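Local structure of Ufm1-specific protease (Caenorhabditis elegans, 5EJJ) at residues 291-302 / 334-343. The protein is a thiol protease that cleaves the peptide bond at the C-terminal glycine of the ubiquitin-like modifier Ufm1, releasing it from target proteins. Residues are numbered along the deposited sequence; the frame is centred on the assembly and turned at random.
Sequences ATYLPPGWVSLL and VLRLSQALAL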
loop_
_atom_site.group_PDB
_atom_site.type_symbol
_atom_site.label_atom_id
_atom_site.label_comp_id
_atom_site.label_asym_id
_atom_site.label_seq_id
_atom_site.Cartn_x
_atom_site.Cartn_y
_atom_site.Cartn_z
ATOM N N ALA A 291 8.475 -2.701 -8.289
ATOM C CA ALA A 291 7.559 -2.023 -7.380
ATOM C C ALA A 291 7.202 -2.883 -6.176
ATOM O O ALA A 291 7.206 -4.115 -6.244
ATOM C CB ALA A 291 6.286 -1.598 -8.124
ATOM N N THR A 292 6.887 -2.211 -5.076
ATOM C CA THR A 292 6.331 -2.846 -3.885
ATOM C C THR A 292 5.064 -2.082 -3.483
ATOM O O THR A 292 5.026 -0.852 -3.546
ATOM C CB THR A 292 7.328 -2.822 -2.718
ATOM O OG1 THR A 292 8.593 -3.316 -3.167
ATOM C CG2 THR A 292 6.854 -3.696 -1.609
ATOM N N TYR A 293 4.022 -2.813 -3.107
ATOM C CA TYR A 293 2.759 -2.222 -2.733
ATOM C C TYR A 293 2.285 -2.817 -1.434
ATOM O O TYR A 293 2.736 -3.884 -1.015
ATOM C CB TYR A 293 1.699 -2.531 -3.773
ATOM C CG TYR A 293 2.040 -2.067 -5.143
ATOM C CD1 TYR A 293 2.708 -2.892 -6.030
ATOM C CD2 TYR A 293 1.687 -0.807 -5.561
ATOM C CE1 TYR A 293 3.026 -2.462 -7.302
ATOM C CE2 TYR A 293 1.984 -0.365 -6.826
ATOM C CZ TYR A 293 2.659 -1.188 -7.688
ATOM O OH TYR A 293 2.956 -0.718 -8.938
ATOM N N LEU A 294 1.346 -2.120 -0.804
ATOM C CA LEU A 294 0.572 -2.660 0.306
ATOM C C LEU A 294 -0.865 -2.438 -0.074
ATOM O O LEU A 294 -1.422 -1.398 0.237
ATOM C CB LEU A 294 0.868 -1.898 1.590
ATOM C CG LEU A 294 0.049 -2.328 2.800
ATOM C CD1 LEU A 294 0.179 -3.806 2.967
ATOM C CD2 LEU A 294 0.556 -1.635 4.042
ATOM N N PRO A 295 -1.463 -3.391 -0.791
ATOM C CA PRO A 295 -2.847 -3.230 -1.225
ATOM C C PRO A 295 -3.759 -2.970 -0.051
ATOM O O PRO A 295 -3.391 -3.299 1.077
ATOM C CB PRO A 295 -3.166 -4.582 -1.855
ATOM C CG PRO A 295 -1.859 -5.013 -2.423
ATOM C CD PRO A 295 -0.852 -4.593 -1.369
ATOM N N PRO A 296 -4.928 -2.361 -0.309
ATOM C CA PRO A 296 -5.901 -2.100 0.757
ATOM C C PRO A 296 -6.290 -3.399 1.446
ATOM O O PRO A 296 -6.667 -4.366 0.775
ATOM C CB PRO A 296 -7.099 -1.506 -0.003
ATOM C CG PRO A 296 -6.933 -1.985 -1.402
ATOM C CD PRO A 296 -5.445 -1.938 -1.622
ATOM N N GLY A 297 -6.150 -3.428 2.764
ATOM C CA GLY A 297 -6.596 -4.562 3.542
ATOM C C GLY A 297 -5.473 -5.490 3.912
ATOM O O GLY A 297 -5.519 -6.143 4.961
ATOM N N TRP A 298 -4.474 -5.553 3.033
ATOM C CA TRP A 298 -3.335 -6.468 3.181
ATOM C C TRP A 298 -2.417 -6.192 4.384
ATOM O O TRP A 298 -2.228 -5.050 4.788
ATOM C CB TRP A 298 -2.500 -6.416 1.917
ATOM C CG TRP A 298 -3.061 -7.158 0.779
ATOM C CD1 TRP A 298 -4.362 -7.269 0.429
ATOM C CD2 TRP A 298 -2.317 -7.920 -0.169
ATOM N NE1 TRP A 298 -4.484 -8.058 -0.699
ATOM C CE2 TRP A 298 -3.237 -8.469 -1.079
ATOM C CE3 TRP A 298 -0.958 -8.192 -0.335
ATOM C CZ2 TRP A 298 -2.843 -9.271 -2.129
ATOM C CZ3 TRP A 298 -0.574 -8.977 -1.371
ATOM C CH2 TRP A 298 -1.507 -9.513 -2.259
ATOM N N VAL A 299 -1.832 -7.236 4.943
ATOM C CA VAL A 299 -0.967 -7.054 6.099
ATOM C C VAL A 299 0.425 -7.596 5.829
ATOM O O VAL A 299 1.258 -7.676 6.728
ATOM C CB VAL A 299 -1.523 -7.749 7.334
ATOM C CG1 VAL A 299 -2.810 -7.138 7.707
ATOM C CG2 VAL A 299 -1.719 -9.224 7.049
ATOM N N SER A 300 0.673 -7.988 4.588
ATOM C CA SER A 300 2.011 -8.294 4.142
ATOM C C SER A 300 2.066 -7.665 2.749
ATOM O O SER A 300 1.022 -7.500 2.112
ATOM C CB SER A 300 2.234 -9.813 4.146
ATOM O OG SER A 300 3.322 -10.220 3.313
ATOM N N LEU A 301 3.270 -7.303 2.295
ATOM C CA LEU A 301 3.463 -6.561 1.052
ATOM C C LEU A 301 3.260 -7.415 -0.191
ATOM O O LEU A 301 3.202 -8.636 -0.102
ATOM C CB LEU A 301 4.863 -5.955 1.037
ATOM C CG LEU A 301 5.168 -4.995 2.191
ATOM C CD1 LEU A 301 6.656 -4.713 2.291
ATOM C CD2 LEU A 301 4.396 -3.691 2.004
ATOM N N LEU A 302 3.147 -6.757 -1.338
ATOM C CA LEU A 302 2.997 -7.394 -2.642
ATOM C C LEU A 302 4.133 -6.908 -3.525
ATOM O O LEU A 302 4.383 -5.704 -3.604
ATOM C CB LEU A 302 1.681 -6.971 -3.287
ATOM C CG LEU A 302 1.428 -7.276 -4.765
ATOM C CD1 LEU A 302 1.160 -8.733 -5.026
ATOM C CD2 LEU A 302 0.238 -6.520 -5.194
ATOM N N VAL A 334 -4.963 0.473 -7.593
ATOM C CA VAL A 334 -4.153 -0.117 -6.535
ATOM C C VAL A 334 -2.682 -0.229 -6.951
ATOM O O VAL A 334 -1.806 -0.063 -6.117
ATOM C CB VAL A 334 -4.692 -1.505 -6.117
ATOM C CG1 VAL A 334 -3.890 -2.070 -4.981
ATOM C CG2 VAL A 334 -6.147 -1.396 -5.713
ATOM N N LEU A 335 -2.409 -0.465 -8.239
ATOM C CA LEU A 335 -1.058 -0.840 -8.677
ATOM C C LEU A 335 -0.409 0.156 -9.624
ATOM O O LEU A 335 0.379 -0.231 -10.494
ATOM C CB LEU A 335 -1.095 -2.200 -9.375
ATOM C CG LEU A 335 -1.657 -3.358 -8.553
ATOM C CD1 LEU A 335 -1.786 -4.572 -9.421
ATOM C CD2 LEU A 335 -0.761 -3.640 -7.363
ATOM N N ARG A 336 -0.739 1.433 -9.494
ATOM C CA ARG A 336 -0.096 2.423 -10.339
ATOM C C ARG A 336 1.281 2.710 -9.790
ATOM O O ARG A 336 1.482 2.716 -8.576
ATOM C CB ARG A 336 -0.904 3.705 -10.382
ATOM C CG ARG A 336 -2.339 3.480 -10.759
ATOM C CD ARG A 336 -2.445 3.026 -12.188
ATOM N NE ARG A 336 -1.889 4.029 -13.089
ATOM C CZ ARG A 336 -2.581 5.053 -13.587
ATOM N NH1 ARG A 336 -3.876 5.204 -13.274
ATOM N NH2 ARG A 336 -1.972 5.919 -14.398
ATOM N N LEU A 337 2.224 2.954 -10.692
ATOM C CA LEU A 337 3.598 3.284 -10.337
ATOM C C LEU A 337 3.646 4.324 -9.224
ATOM O O LEU A 337 4.490 4.284 -8.331
ATOM C CB LEU A 337 4.306 3.811 -11.581
ATOM C CG LEU A 337 5.755 3.404 -11.824
ATOM C CD1 LEU A 337 6.145 2.193 -10.994
ATOM C CD2 LEU A 337 5.926 3.127 -13.307
ATOM N N SER A 338 2.695 5.244 -9.293
ATOM C CA SER A 338 2.540 6.340 -8.344
ATOM C C SER A 338 2.201 5.866 -6.925
ATOM O O SER A 338 2.416 6.587 -5.941
ATOM C CB SER A 338 1.437 7.256 -8.878
ATOM O OG SER A 338 0.617 7.736 -7.829
ATOM N N GLN A 339 1.673 4.646 -6.831
ATOM C CA GLN A 339 1.199 4.094 -5.570
ATOM C C GLN A 339 2.221 3.192 -4.865
ATOM O O GLN A 339 2.024 2.808 -3.697
ATOM C CB GLN A 339 -0.056 3.288 -5.816
ATOM C CG GLN A 339 -1.135 4.052 -6.469
ATOM C CD GLN A 339 -2.449 3.302 -6.450
ATOM O OE1 GLN A 339 -2.873 2.754 -7.468
ATOM N NE2 GLN A 339 -3.110 3.279 -5.287
ATOM N N ALA A 340 3.291 2.838 -5.580
ATOM C CA ALA A 340 4.323 1.959 -5.046
ATOM C C ALA A 340 4.998 2.600 -3.843
ATOM O O ALA A 340 5.286 3.786 -3.847
ATOM C CB ALA A 340 5.326 1.655 -6.106
ATOM N N LEU A 341 5.233 1.824 -2.801
ATOM C CA LEU A 341 5.941 2.363 -1.660
ATOM C C LEU A 341 7.343 2.678 -2.134
ATOM O O LEU A 341 7.876 2.037 -3.042
ATOM C CB LEU A 341 5.959 1.366 -0.503
ATOM C CG LEU A 341 4.561 0.787 -0.332
ATOM C CD1 LEU A 341 4.471 -0.245 0.794
ATOM C CD2 LEU A 341 3.550 1.901 -0.137
ATOM N N ALA A 342 7.952 3.685 -1.554
ATOM C CA ALA A 342 9.316 3.966 -1.930
ATOM C C ALA A 342 10.159 3.578 -0.726
ATOM O O ALA A 342 10.370 4.380 0.205
ATOM C CB ALA A 342 9.467 5.428 -2.281
ATOM N N LEU A 343 10.603 2.327 -0.714
ATOM C CA LEU A 343 11.249 1.821 0.480
ATOM C C LEU A 343 12.742 2.013 0.331
ATOM O O LEU A 343 13.462 2.254 1.316
ATOM C CB LEU A 343 10.883 0.352 0.725
ATOM C CG LEU A 343 9.392 -0.011 0.805
ATOM C CD1 LEU A 343 9.241 -1.485 1.048
ATOM C CD2 LEU A 343 8.634 0.748 1.879
HETATM O O HOH W 1 8.210 0.171 -4.631
HETATM O O HOH W 2 0.670 0.267 -2.170
#
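Leu341 N donates to Thr292 O at 2.8 Å, the one direct backbone hydrogen bond joining 334-343 to 291-302, and waters extend the pairing: one bridges Thr292 N to Leu341 O, the other Leu294 N to Gln339 O. The irregular segment thus follows the edge of strand 289-293 without becoming a strand itself. Tyr293 makes the largest single contribution. With CG anti to its carbonyl carbon (chi1 -58°), its ring lies against the backbone of 334-340. Leu335 CD2 sits over the centre of one face, 3.8 Å from the centroid of the Tyr293 ring, a CH-pi contact between side chains crossing nearly at right angles. Arg336 O lies at the ring's edge, in plane, and Tyr293 OH is 3.0 Å from Leu335 O. An alanine in place of Tyr293 would probably leave a gap beside that backbone and deprive Leu335 of the flat surface it rests on. Leu302 CD2 meets Leu335 CD2 at 3.7 Å. The turn has its own brace: Gln339 OE1 accepts from Arg336 N almost straight (168°) while Gln339 NE2 donates to Pro333 O, a double role that suits an amide. The small methyl of Ala340 suits its place close to the strand, its CB touching both Ala291 CB (3.9 Å) and Tyr293 CE2 (4.0 Å). Farther along, Leu341 CD1 packs against Leu301 CD2 at 3.7 Å and touches Leu294 CB, while Val334 CG1 and Pro296 CD meet tip to tip. An irregular loop thus packs along one edge of the antiparallel beta hairpin formed by 289-293 and 302-306, within the UfSP2 N-terminal family region and away from the annotated catalytic residues.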